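Local coordinates for single-stranded DNA-binding protein (Enterobacter phage Enc34, PDB 5ODL) that binds single-stranded DNA, held here as a run of thymidines along an OB-type beta fold, at residues A[136-141]-A[169-174]; A[28-33]-A[49-54]; A[116-121]-A[130-135]; A[81-86]-A[160-165]. All coordinates share one frame; numbering follows the deposited sequence. Where two conformers were deposited one is given.

Interaction 1 of 4, residues A[136-141]-A[169-174]; sequences AEEIYG and VLKRKD
Four groups gather round NZ of Lys171, and three of them belong to the protein. Lys171 NZ donates to the backbone O of Glu138 (3.0 Å), lying in the plane of that carbonyl, and to Glu138 OE2 (3.1 Å), which it meets from above the carboxylate plane. The third bond of Lys171 NZ goes to Asp174 OD1 at 2.9 Å, on the syn side but 34° out of the carboxylate plane, and water 1 accepts from NZ while donating to Glu137 O. Glu138 CG stands anti to the backbone N (chi1 -173°) and the chain then folds at chi2, which brings OE2 across the lysine chain, near its CG. The salt-bridge network thus joins the last turn of helix 132-138 to the end of strand 159-173 in this OB-clan domain, just where a classic beta bulge puts Arg172 and Lys173 both opposite Trp144. Asp174 OD1 has a second donor: Tyr140 OH binds its anti lone pair at 2.7 Å, and ring and carboxylate are nearly coplanar, 6° apart. The same hydroxyl is also bonded to Asp175 N. Next to the charged cluster Ile139 CD1 packs 3.9 Å from Lys171 CB, while Ile139 CG2 lies 4.2 Å from Val169 CG1, beside Leu35.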
# COMPACT_ATOMS: atom_id res chain seq x y z
N ALA A 136 -6.20 -11.48 11.41
CA ALA A 136 -6.94 -12.06 10.28
C ALA A 136 -8.43 -11.72 10.36
O ALA A 136 -9.05 -11.39 9.35
CB ALA A 136 -6.74 -13.55 10.24
N GLU A 137 -9.00 -11.76 11.56
CA GLU A 137 -10.42 -11.42 11.74
C GLU A 137 -10.70 -9.95 11.52
O GLU A 137 -11.71 -9.61 10.92
CB GLU A 137 -10.89 -11.81 13.14
CG GLU A 137 -10.86 -13.30 13.38
CD GLU A 137 -11.31 -13.70 14.78
OE1 GLU A 137 -11.55 -14.91 14.97
OE2 GLU A 137 -11.44 -12.84 15.69
N GLU A 138 -9.80 -9.08 11.98
CA GLU A 138 -10.01 -7.65 11.87
C GLU A 138 -9.92 -7.09 10.42
O GLU A 138 -10.78 -6.32 10.00
CB GLU A 138 -9.04 -6.91 12.76
CG GLU A 138 -9.25 -5.42 12.88
CD GLU A 138 -10.55 -5.06 13.57
OE1 GLU A 138 -10.96 -5.77 14.50
OE2 GLU A 138 -11.15 -4.06 13.17
N ILE A 139 -8.88 -7.47 9.70
CA ILE A 139 -8.60 -6.92 8.37
C ILE A 139 -8.83 -8.04 7.35
O ILE A 139 -7.95 -8.86 7.06
CB ILE A 139 -7.16 -6.34 8.24
CG1 ILE A 139 -6.79 -5.34 9.34
CG2 ILE A 139 -7.03 -5.65 6.87
CD1 ILE A 139 -7.70 -4.17 9.52
N TYR A 140 -10.03 -8.07 6.79
CA TYR A 140 -10.44 -9.08 5.86
C TYR A 140 -10.59 -8.40 4.50
O TYR A 140 -10.95 -7.20 4.39
CB TYR A 140 -11.75 -9.78 6.30
CG TYR A 140 -12.89 -8.80 6.55
CD1 TYR A 140 -13.07 -8.21 7.78
CD2 TYR A 140 -13.75 -8.42 5.51
CE1 TYR A 140 -14.05 -7.27 8.01
CE2 TYR A 140 -14.77 -7.49 5.73
CZ TYR A 140 -14.92 -6.93 6.98
OH TYR A 140 -15.89 -6.00 7.21
N GLY A 141 -10.34 -9.17 3.46
CA GLY A 141 -10.48 -8.67 2.09
C GLY A 141 -11.92 -8.19 1.89
O GLY A 141 -12.85 -8.95 2.13
N VAL A 169 -1.60 -0.55 9.02
CA VAL A 169 -2.96 -0.71 8.48
C VAL A 169 -3.96 -0.45 9.61
O VAL A 169 -3.90 -1.12 10.64
CB VAL A 169 -3.16 -2.13 7.93
CG1 VAL A 169 -4.57 -2.28 7.33
CG2 VAL A 169 -2.13 -2.46 6.86
N LEU A 170 -4.85 0.53 9.41
CA LEU A 170 -5.92 0.90 10.35
C LEU A 170 -7.27 0.53 9.76
O LEU A 170 -7.60 0.96 8.65
CB LEU A 170 -5.89 2.41 10.63
CG LEU A 170 -7.10 3.10 11.30
CD1 LEU A 170 -7.27 2.61 12.72
CD2 LEU A 170 -7.03 4.63 11.26
N LYS A 171 -8.07 -0.24 10.49
CA LYS A 171 -9.44 -0.53 10.10
C LYS A 171 -10.25 0.76 10.10
O LYS A 171 -10.21 1.52 11.06
CB LYS A 171 -10.07 -1.52 11.08
CG LYS A 171 -11.51 -1.89 10.78
CD LYS A 171 -11.58 -2.81 9.58
CE LYS A 171 -12.86 -3.61 9.58
NZ LYS A 171 -13.02 -4.54 10.72
N ARG A 172 -10.99 0.97 9.03
CA ARG A 172 -11.81 2.17 8.85
C ARG A 172 -13.30 1.84 8.74
O ARG A 172 -14.12 2.50 9.41
CB ARG A 172 -11.34 2.94 7.61
CG ARG A 172 -10.06 3.73 7.84
CD ARG A 172 -10.25 4.94 8.75
NE ARG A 172 -11.22 5.85 8.13
CZ ARG A 172 -12.15 6.58 8.74
NH1 ARG A 172 -12.31 6.58 10.06
NH2 ARG A 172 -12.96 7.33 7.99
N LYS A 173 -13.64 0.88 7.88
CA LYS A 173 -15.06 0.48 7.65
C LYS A 173 -15.19 -1.00 7.44
O LYS A 173 -14.35 -1.65 6.80
CB LYS A 173 -15.66 1.19 6.43
CG LYS A 173 -15.55 2.69 6.42
CD LYS A 173 -16.02 3.27 5.09
CE LYS A 173 -15.74 4.77 5.08
NZ LYS A 173 -16.49 5.49 4.04
N ASP A 174 -16.27 -1.57 7.96
CA ASP A 174 -16.65 -2.93 7.59
C ASP A 174 -17.48 -2.85 6.30
O ASP A 174 -18.14 -1.84 6.04
CB ASP A 174 -17.43 -3.62 8.73
CG ASP A 174 -16.50 -4.02 9.87
OD1 ASP A 174 -15.68 -4.93 9.66
OD2 ASP A 174 -16.56 -3.39 10.95
O HOH W 1 -13.73 -7.35 11.48

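Interaction 2 of 4, residues A[28-33]-A[49-54]; sequences VRCSYP and YSITLL. With nucleotides of chain B.
Thr52 and Ser31 form a hydrogen-bonded antiparallel pair whose side chains face the DNA, Ser31 OG lying 3.4 Å from Thr52 CB. Thr52 turns OG1 anti to its carbonyl carbon (chi1 -64°), where Thr52 OG1 takes a weak hydrogen bond from N3 of DT7 of chain B at 3.3 Å. On the same face Arg29 and Leu54 form a second hydrogen-bonded pair, with Leu54 N to Arg29 O at 2.7 Å; the extended arginine runs away from the strands to Gly142 O. At Tyr32 the chain turns a corner with positive phi, and the ring, CG anti to the carbonyl carbon (chi1 -63°), lies against DT7: Tyr32 CD2 is 3.1 Å from N3 of DT7, whose O2 sits over one ring face. Tyr32 CD1 also touches O2 of DT8 of chain B, at 3.2 Å. Water 2 donates to Tyr32 O and also bonds Ser50 OG.

The other sheet face is apolar. Cys30 SG meets Ile51 CD1 at 3.9 Å, and Val28 CG2 touches Leu53 CB, also at 3.9 Å. Antiparallel strands with one face in the core and the other, with an aromatic ring, against the bases are characteristic of the OB-fold single-stranded DNA-binding site.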
# COMPACT_ATOMS: atom_id res chain seq x y z
N VAL A 28 -9.54 3.41 1.80
CA VAL A 28 -9.34 2.57 0.62
C VAL A 28 -9.76 1.15 0.96
O VAL A 28 -9.74 0.74 2.15
CB VAL A 28 -7.86 2.62 0.10
CG1 VAL A 28 -7.54 4.01 -0.41
CG2 VAL A 28 -6.88 2.23 1.20
N ARG A 29 -10.14 0.39 -0.06
CA ARG A 29 -10.62 -0.96 0.13
C ARG A 29 -9.48 -1.96 0.08
O ARG A 29 -8.63 -1.89 -0.75
CB ARG A 29 -11.73 -1.29 -0.88
CG ARG A 29 -12.68 -2.39 -0.40
CD ARG A 29 -13.96 -2.47 -1.23
NE ARG A 29 -14.86 -3.44 -0.60
CZ ARG A 29 -15.95 -3.95 -1.16
NH1 ARG A 29 -16.34 -3.59 -2.39
NH2 ARG A 29 -16.66 -4.82 -0.48
N CYS A 30 -9.49 -2.91 1.01
CA CYS A 30 -8.42 -3.86 1.17
C CYS A 30 -8.74 -5.12 0.33
O CYS A 30 -9.91 -5.51 0.23
CB CYS A 30 -8.36 -4.13 2.70
SG CYS A 30 -7.94 -5.74 3.13
N SER A 31 -7.72 -5.73 -0.32
CA SER A 31 -7.82 -7.11 -0.82
C SER A 31 -6.54 -7.87 -0.57
O SER A 31 -5.45 -7.28 -0.37
CB SER A 31 -8.22 -7.21 -2.31
OG SER A 31 -7.27 -6.65 -3.12
N TYR A 32 -6.67 -9.19 -0.55
CA TYR A 32 -5.54 -10.07 -0.34
C TYR A 32 -4.59 -9.67 0.83
O TYR A 32 -3.37 -9.61 0.66
CB TYR A 32 -4.74 -10.19 -1.62
CG TYR A 32 -5.52 -10.82 -2.72
CD1 TYR A 32 -5.74 -12.19 -2.74
CD2 TYR A 32 -6.04 -10.04 -3.75
CE1 TYR A 32 -6.47 -12.78 -3.76
CE2 TYR A 32 -6.75 -10.63 -4.78
CZ TYR A 32 -6.96 -11.99 -4.78
OH TYR A 32 -7.68 -12.55 -5.81
N PRO A 33 -5.16 -9.42 2.03
CA PRO A 33 -4.27 -9.16 3.17
C PRO A 33 -3.42 -10.39 3.54
O PRO A 33 -3.91 -11.51 3.53
CB PRO A 33 -5.25 -8.80 4.31
CG PRO A 33 -6.48 -9.55 3.94
CD PRO A 33 -6.58 -9.50 2.44
N TYR A 49 5.01 -9.68 4.71
CA TYR A 49 3.64 -9.23 4.96
C TYR A 49 3.25 -8.32 3.81
O TYR A 49 4.13 -7.65 3.23
CB TYR A 49 3.54 -8.50 6.29
CG TYR A 49 3.88 -9.41 7.46
CD1 TYR A 49 2.92 -10.26 7.99
CD2 TYR A 49 5.19 -9.46 8.00
CE1 TYR A 49 3.21 -11.12 9.03
CE2 TYR A 49 5.50 -10.31 9.05
CZ TYR A 49 4.50 -11.14 9.58
OH TYR A 49 4.74 -12.02 10.63
N SER A 50 1.96 -8.31 3.47
CA SER A 50 1.52 -7.47 2.35
C SER A 50 0.04 -7.18 2.39
O SER A 50 -0.69 -7.81 3.15
CB SER A 50 1.86 -8.17 1.03
OG SER A 50 1.16 -9.38 0.89
N ILE A 51 -0.37 -6.27 1.51
CA ILE A 51 -1.77 -5.95 1.30
C ILE A 51 -1.92 -5.30 -0.08
O ILE A 51 -0.98 -4.74 -0.59
CB ILE A 51 -2.31 -5.00 2.41
CG1 ILE A 51 -3.86 -5.03 2.51
CG2 ILE A 51 -1.77 -3.59 2.26
CD1 ILE A 51 -4.35 -4.48 3.81
N THR A 52 -3.10 -5.42 -0.67
CA THR A 52 -3.48 -4.63 -1.80
C THR A 52 -4.54 -3.63 -1.36
O THR A 52 -5.47 -3.99 -0.63
CB THR A 52 -4.02 -5.51 -2.93
OG1 THR A 52 -2.98 -6.38 -3.41
CG2 THR A 52 -4.59 -4.68 -4.10
N LEU A 53 -4.37 -2.39 -1.80
CA LEU A 53 -5.28 -1.30 -1.52
C LEU A 53 -5.94 -0.85 -2.80
O LEU A 53 -5.27 -0.61 -3.80
CB LEU A 53 -4.54 -0.12 -0.93
CG LEU A 53 -3.66 -0.45 0.28
CD1 LEU A 53 -2.82 0.76 0.62
CD2 LEU A 53 -4.44 -0.96 1.47
N LEU A 54 -7.26 -0.73 -2.77
CA LEU A 54 -8.07 -0.32 -3.93
C LEU A 54 -8.54 1.09 -3.69
O LEU A 54 -9.35 1.35 -2.76
CB LEU A 54 -9.23 -1.28 -4.11
CG LEU A 54 -8.88 -2.75 -4.24
CD1 LEU A 54 -10.11 -3.63 -4.19
CD2 LEU A 54 -8.05 -3.05 -5.51
P DT B 7 0.89 -9.16 -11.24
OP1 DT B 7 1.59 -8.49 -12.36
OP2 DT B 7 0.17 -8.33 -10.22
O5' DT B 7 -0.16 -10.22 -11.82
C5' DT B 7 -1.29 -10.70 -11.06
C4' DT B 7 -0.85 -11.33 -9.76
O4' DT B 7 -1.17 -10.44 -8.67
C3' DT B 7 -1.52 -12.66 -9.40
O3' DT B 7 -0.62 -13.43 -8.60
C2' DT B 7 -2.72 -12.21 -8.59
C1' DT B 7 -2.10 -11.07 -7.79
N1 DT B 7 -3.02 -10.04 -7.27
C2 DT B 7 -2.95 -9.71 -5.93
O2 DT B 7 -2.18 -10.25 -5.15
N3 DT B 7 -3.83 -8.73 -5.53
C4 DT B 7 -4.75 -8.06 -6.32
O4 DT B 7 -5.48 -7.21 -5.82
C5 DT B 7 -4.76 -8.45 -7.71
C7 DT B 7 -5.72 -7.77 -8.64
C6 DT B 7 -3.91 -9.40 -8.11
P DT B 8 -0.56 -15.04 -8.69
OP1 DT B 8 0.76 -15.49 -8.17
OP2 DT B 8 -1.00 -15.45 -10.05
O5' DT B 8 -1.69 -15.50 -7.66
C5' DT B 8 -1.56 -16.71 -6.88
C4' DT B 8 -2.53 -16.68 -5.71
O4' DT B 8 -1.91 -16.01 -4.59
C3' DT B 8 -3.84 -15.94 -5.98
O3' DT B 8 -4.95 -16.57 -5.33
C2' DT B 8 -3.60 -14.57 -5.38
C1' DT B 8 -2.66 -14.86 -4.22
N1 DT B 8 -1.71 -13.76 -3.95
C2 DT B 8 -1.88 -13.01 -2.81
O2 DT B 8 -2.76 -13.23 -2.00
N3 DT B 8 -0.97 -11.99 -2.65
C4 DT B 8 0.08 -11.66 -3.49
O4 DT B 8 0.82 -10.72 -3.21
C5 DT B 8 0.19 -12.48 -4.68
C7 DT B 8 1.28 -12.20 -5.67
C6 DT B 8 -0.70 -13.47 -4.85
P DT B 9 -6.41 -16.46 -5.98
OP1 DT B 9 -6.63 -17.68 -6.80
OP2 DT B 9 -6.54 -15.12 -6.61
O5' DT B 9 -7.37 -16.52 -4.71
O HOH W 2 -1.22 -9.05 -0.65

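Interaction 3 of 4, residues A[116-121]-A[130-135]; sequences STRPDV and ESPNEI. With NA (sodium ion), chain G.
In one of its two modelled conformers, Arg118 reaches from the loop before strand 120-122 to the N-terminal end of helix 132-138, where Ser131 and Glu134 form a capping box. Both terminal nitrogens grip one backbone oxygen: Arg118 NH1 lies 2.9 Å and Arg118 NH2 3.1 Å from Glu130 O. The two approach from the same face of that carbonyl, and the N-H...O angles, 145° and 137°, show that neither bond is straight. The arginine chain starts with CG anti to the backbone N and bends at chi3 (69°), which turns the guanidinium toward the helix start.

On the packed side Ile135 covers both a guanidinium face and a valine. Ile135 CD1 sits over the centre of that face, 3.6 Å from Arg118 CZ, while Ile135 CG1 touches Val121 CG1 at 4.1 Å. Val121 and Ile135 are both buried; Leu129 and Leu35 also pack on Ile135, and Ile139, just past the end of the helix, leans on Val121, so strand and helix share one small core.

The outer side is looser and more polar. The exposed Glu130 points its CB away from the arginine loop, but its chain bends at chi2 and brings OE1 back to the guanidinium edge, where that oxygen also binds the sodium ion. At the cap itself, Glu134 OE2 accepts from the N of Glu130 and of Ser131, which reach it from opposite faces of the carboxylate plane, and Ser131 OG in return accepts from Glu134 N. The metal bond from Glu130 OE1 to the sodium ion measures 2.3 Å.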
# COMPACT_ATOMS: atom_id res chain seq x y z
N SER A 116 9.01 -6.88 5.33
CA SER A 116 9.52 -7.99 6.13
C SER A 116 9.14 -7.86 7.61
O SER A 116 8.97 -8.88 8.29
CB SER A 116 11.05 -8.12 5.99
OG SER A 116 11.68 -6.88 6.25
N THR A 117 9.04 -6.64 8.11
CA THR A 117 8.64 -6.38 9.49
C THR A 117 7.13 -6.27 9.49
O THR A 117 6.56 -5.52 8.67
CB THR A 117 9.25 -5.06 9.98
OG1 THR A 117 10.68 -5.17 9.95
CG2 THR A 117 8.82 -4.72 11.39
N ARG A 118 6.44 -6.98 10.39
CA ARG A 118 4.98 -6.91 10.38
C ARG A 118 4.53 -5.46 10.60
O ARG A 118 4.98 -4.78 11.51
CB ARG A 118 4.37 -7.85 11.41
CG ARG A 118 2.91 -8.19 11.14
CD ARG A 118 2.42 -9.24 12.12
NE ARG A 118 2.32 -8.72 13.47
CZ ARG A 118 1.90 -9.37 14.56
NH1 ARG A 118 1.53 -10.65 14.56
NH2 ARG A 118 1.87 -8.70 15.68
N PRO A 119 3.62 -4.96 9.74
CA PRO A 119 3.14 -3.60 9.98
C PRO A 119 2.30 -3.51 11.26
O PRO A 119 1.80 -4.55 11.76
CB PRO A 119 2.23 -3.31 8.78
CG PRO A 119 1.99 -4.58 8.12
CD PRO A 119 3.06 -5.56 8.51
N ASP A 120 2.15 -2.31 11.80
CA ASP A 120 1.17 -2.09 12.86
C ASP A 120 -0.23 -2.38 12.29
O ASP A 120 -0.54 -1.96 11.20
CB ASP A 120 1.17 -0.64 13.33
CG ASP A 120 2.49 -0.22 13.95
OD1 ASP A 120 3.24 -1.08 14.46
OD2 ASP A 120 2.77 0.99 13.93
N VAL A 121 -1.03 -3.12 13.04
CA VAL A 121 -2.41 -3.44 12.65
C VAL A 121 -3.34 -2.96 13.75
O VAL A 121 -3.28 -3.47 14.87
CB VAL A 121 -2.62 -4.95 12.38
CG1 VAL A 121 -4.08 -5.23 11.98
CG2 VAL A 121 -1.64 -5.41 11.32
N GLU A 130 -1.97 -8.03 18.08
CA GLU A 130 -0.76 -8.86 18.11
C GLU A 130 -0.86 -10.30 17.66
O GLU A 130 0.12 -10.82 17.11
CB GLU A 130 -0.16 -8.89 19.53
CG GLU A 130 0.15 -7.52 20.12
CD GLU A 130 1.28 -6.77 19.43
OE1 GLU A 130 2.06 -7.37 18.64
OE2 GLU A 130 1.39 -5.55 19.68
N SER A 131 -2.00 -10.97 17.88
CA SER A 131 -2.11 -12.38 17.57
C SER A 131 -2.54 -12.50 16.12
O SER A 131 -3.37 -11.71 15.66
CB SER A 131 -3.11 -13.09 18.50
OG SER A 131 -4.42 -13.05 17.99
N PRO A 132 -1.98 -13.47 15.39
CA PRO A 132 -2.38 -13.70 14.01
C PRO A 132 -3.87 -13.87 13.82
O PRO A 132 -4.42 -13.28 12.91
CB PRO A 132 -1.63 -14.97 13.63
CG PRO A 132 -0.34 -14.86 14.45
CD PRO A 132 -0.73 -14.17 15.72
N ASN A 133 -4.55 -14.60 14.70
CA ASN A 133 -6.00 -14.81 14.52
C ASN A 133 -6.80 -13.53 14.62
O ASN A 133 -7.71 -13.30 13.84
CB ASN A 133 -6.53 -15.79 15.54
CG ASN A 133 -5.99 -17.18 15.34
OD1 ASN A 133 -5.63 -17.56 14.22
ND2 ASN A 133 -5.92 -17.94 16.42
N GLU A 134 -6.47 -12.69 15.60
CA GLU A 134 -7.18 -11.45 15.75
C GLU A 134 -6.90 -10.48 14.55
O GLU A 134 -7.83 -9.79 14.08
CB GLU A 134 -6.96 -10.82 17.14
CG GLU A 134 -5.66 -10.09 17.38
CD GLU A 134 -5.42 -9.72 18.86
OE1 GLU A 134 -6.42 -9.57 19.61
OE2 GLU A 134 -4.22 -9.57 19.27
N ILE A 135 -5.67 -10.48 14.06
CA ILE A 135 -5.32 -9.72 12.84
C ILE A 135 -6.10 -10.17 11.59
O ILE A 135 -6.61 -9.33 10.83
CB ILE A 135 -3.80 -9.73 12.62
CG1 ILE A 135 -3.16 -8.82 13.68
CG2 ILE A 135 -3.44 -9.29 11.21
CD1 ILE A 135 -1.66 -9.02 13.89
NA NA G . 3.76 -6.89 17.21

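Interaction 4 of 4, residues A[81-86]-A[160-165]; sequences GALKVA and KRINAN. With nucleotides of chain B.
The loop that follows helix 61-76 lies along the start of strand 159-173, whose residues also bind DNA. Its contact with the strand is made largely by side chains, with one bridging water. Val85 lays both methyls against the strand: Val85 CG1 rests 3.8 Å from Arg161 CA, and Val85 CG2 meets Ile162 CD1 at 3.9 Å. Leu83 CD1 lies against the aliphatic part of Lys160, 4.0 Å from Lys160 CD, the two chains crossing at a slant, and Lys84 O comes 3.5 Å from the same Lys160 CD; the lysine amine is engaged in a salt bridge with Glu155. Water 3 joins the two backbones, accepting from Ala86 N and donating to Lys160 O.

Arg161 points away from the loop, to the DNA. Arg161 NE donates to Asn163 OD1 (3.0 Å) in both the carbonyl and the guanidinium planes, which fixes the rotation of the group while O3' of DT5 of chain B sits over one of its faces and NH2 pairs with a phosphate. Farther along, Asn165 pairs with the thymine edge of DT3 of chain B through two straight bonds: DT3 N3 donates to Asn165 OD1 at 3.1 Å, and Asn165 ND2 donates to DT3 O4 at 2.8 Å. Lys75 of helix 61-76 packs on Val85 and Ile162, and strand 144-156 pairs antiparallel with strand 159-173.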
# COMPACT_ATOMS: atom_id res chain seq x y z
N GLY A 81 22.20 6.94 -8.34
CA GLY A 81 21.93 7.84 -9.44
C GLY A 81 20.50 7.67 -9.90
O GLY A 81 19.88 6.63 -9.63
N ALA A 82 19.99 8.68 -10.60
CA ALA A 82 18.59 8.69 -11.05
C ALA A 82 18.24 7.39 -11.77
O ALA A 82 19.01 6.92 -12.61
CB ALA A 82 18.30 9.91 -11.93
N LEU A 83 17.09 6.83 -11.41
CA LEU A 83 16.65 5.52 -11.88
C LEU A 83 15.52 5.63 -12.91
O LEU A 83 14.55 6.34 -12.69
CB LEU A 83 16.18 4.71 -10.67
CG LEU A 83 16.09 3.20 -10.88
CD1 LEU A 83 17.47 2.61 -11.17
CD2 LEU A 83 15.47 2.53 -9.66
N LYS A 84 15.68 4.94 -14.04
CA LYS A 84 14.63 4.81 -15.06
C LYS A 84 13.82 3.56 -14.74
O LYS A 84 14.39 2.45 -14.64
CB LYS A 84 15.21 4.67 -16.47
CG LYS A 84 15.88 5.94 -17.00
CD LYS A 84 16.58 5.70 -18.35
CE LYS A 84 17.61 4.58 -18.25
NZ LYS A 84 18.68 4.61 -19.29
N VAL A 85 12.51 3.74 -14.57
CA VAL A 85 11.62 2.64 -14.22
C VAL A 85 10.40 2.67 -15.15
O VAL A 85 9.77 3.72 -15.34
CB VAL A 85 11.15 2.73 -12.74
CG1 VAL A 85 10.28 1.53 -12.39
CG2 VAL A 85 12.34 2.82 -11.80
N ALA A 86 10.05 1.51 -15.70
CA ALA A 86 8.87 1.38 -16.59
C ALA A 86 7.59 1.54 -15.80
O ALA A 86 7.53 1.13 -14.63
CB ALA A 86 8.87 0.02 -17.28
N LYS A 160 14.42 -3.22 -12.11
CA LYS A 160 14.29 -1.88 -11.60
C LYS A 160 12.79 -1.62 -11.33
O LYS A 160 11.96 -1.78 -12.22
CB LYS A 160 14.81 -0.87 -12.62
CG LYS A 160 16.31 -0.97 -12.89
CD LYS A 160 16.75 -0.08 -14.04
CE LYS A 160 18.17 -0.42 -14.54
NZ LYS A 160 19.26 0.18 -13.71
N ARG A 161 12.46 -1.23 -10.11
CA ARG A 161 11.06 -1.00 -9.71
C ARG A 161 11.01 0.14 -8.72
O ARG A 161 12.01 0.45 -8.03
CB ARG A 161 10.49 -2.24 -9.01
CG ARG A 161 10.35 -3.50 -9.85
CD ARG A 161 9.66 -4.63 -9.10
NE ARG A 161 8.28 -4.19 -8.82
CZ ARG A 161 7.22 -4.42 -9.60
NH1 ARG A 161 7.30 -5.17 -10.69
NH2 ARG A 161 6.05 -3.90 -9.26
N ILE A 162 9.84 0.74 -8.58
CA ILE A 162 9.53 1.56 -7.40
C ILE A 162 8.47 0.77 -6.65
O ILE A 162 7.35 0.58 -7.14
CB ILE A 162 9.03 2.98 -7.72
CG1 ILE A 162 10.02 3.74 -8.65
CG2 ILE A 162 8.76 3.72 -6.42
CD1 ILE A 162 11.44 3.81 -8.14
N ASN A 163 8.84 0.33 -5.46
CA ASN A 163 7.99 -0.51 -4.60
C ASN A 163 7.51 0.34 -3.42
O ASN A 163 7.90 1.51 -3.28
CB ASN A 163 8.77 -1.75 -4.10
CG ASN A 163 9.29 -2.62 -5.23
OD1 ASN A 163 8.57 -2.94 -6.16
ND2 ASN A 163 10.57 -3.05 -5.13
N ALA A 164 6.63 -0.25 -2.59
CA ALA A 164 6.14 0.44 -1.40
C ALA A 164 6.29 -0.44 -0.15
O ALA A 164 5.85 -1.59 -0.14
CB ALA A 164 4.68 0.82 -1.57
N ASN A 165 6.98 0.11 0.85
CA ASN A 165 7.00 -0.44 2.18
C ASN A 165 5.64 -0.23 2.82
O ASN A 165 5.04 0.83 2.68
CB ASN A 165 8.08 0.25 3.03
CG ASN A 165 9.49 -0.08 2.57
OD1 ASN A 165 9.84 -1.25 2.36
ND2 ASN A 165 10.29 0.95 2.42
P DT B 3 19.54 -3.25 2.09
OP1 DT B 3 20.76 -4.09 2.20
OP2 DT B 3 19.62 -1.91 1.43
O5' DT B 3 18.45 -4.13 1.33
C5' DT B 3 17.96 -5.36 1.90
C4' DT B 3 16.68 -5.73 1.19
O4' DT B 3 15.63 -4.82 1.59
C3' DT B 3 16.76 -5.66 -0.33
O3' DT B 3 16.28 -6.87 -0.91
C2' DT B 3 15.92 -4.45 -0.70
C1' DT B 3 14.93 -4.36 0.45
N1 DT B 3 14.42 -3.01 0.75
C2 DT B 3 13.12 -2.88 1.20
O2 DT B 3 12.36 -3.83 1.32
N3 DT B 3 12.75 -1.60 1.51
C4 DT B 3 13.51 -0.45 1.40
O4 DT B 3 13.03 0.63 1.71
C5 DT B 3 14.86 -0.66 0.93
C7 DT B 3 15.76 0.53 0.79
C6 DT B 3 15.25 -1.91 0.65
P DT B 5 9.57 -7.32 -2.85
OP1 DT B 5 9.04 -6.24 -1.99
OP2 DT B 5 9.69 -8.71 -2.35
O5' DT B 5 8.70 -7.39 -4.18
C5' DT B 5 8.69 -6.30 -5.09
C4' DT B 5 7.94 -6.71 -6.32
O4' DT B 5 8.57 -7.85 -6.95
C3' DT B 5 6.50 -7.12 -6.04
O3' DT B 5 5.71 -6.41 -6.96
C2' DT B 5 6.48 -8.62 -6.24
C1' DT B 5 7.62 -8.86 -7.20
N1 DT B 5 8.30 -10.16 -7.02
C2 DT B 5 8.45 -10.97 -8.12
O2 DT B 5 8.05 -10.68 -9.24
N3 DT B 5 9.09 -12.16 -7.87
C4 DT B 5 9.59 -12.60 -6.65
O4 DT B 5 10.14 -13.69 -6.58
C5 DT B 5 9.42 -11.68 -5.55
C7 DT B 5 9.95 -12.06 -4.20
C6 DT B 5 8.79 -10.52 -5.79
O HOH W 3 11.61 -0.85 -14.97

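Interactions 1, 2 and 3 lie close together, with centres 10 to 14 Å apart, whereas the centre of interaction 4 is 21 to 29 Å from theirs. All four reach one curled sheet. Helix 132-138 is shared by interactions 1 and 3, and strand 159-173 by interactions 1 and 4, which use its two ends. Ile139 packs on Cys30, and Tyr49 on Arg118 and Pro119, so the three neighbouring contacts merge. Along the chain interaction 2 closes first; interaction 3, nested within the loop closed by interaction 4, closes before interaction 1 opens, and interactions 1 and 4 cross. DNA meets interactions 2 and 4, the sheet thus offering thymidine contacts at separate points along the DNA.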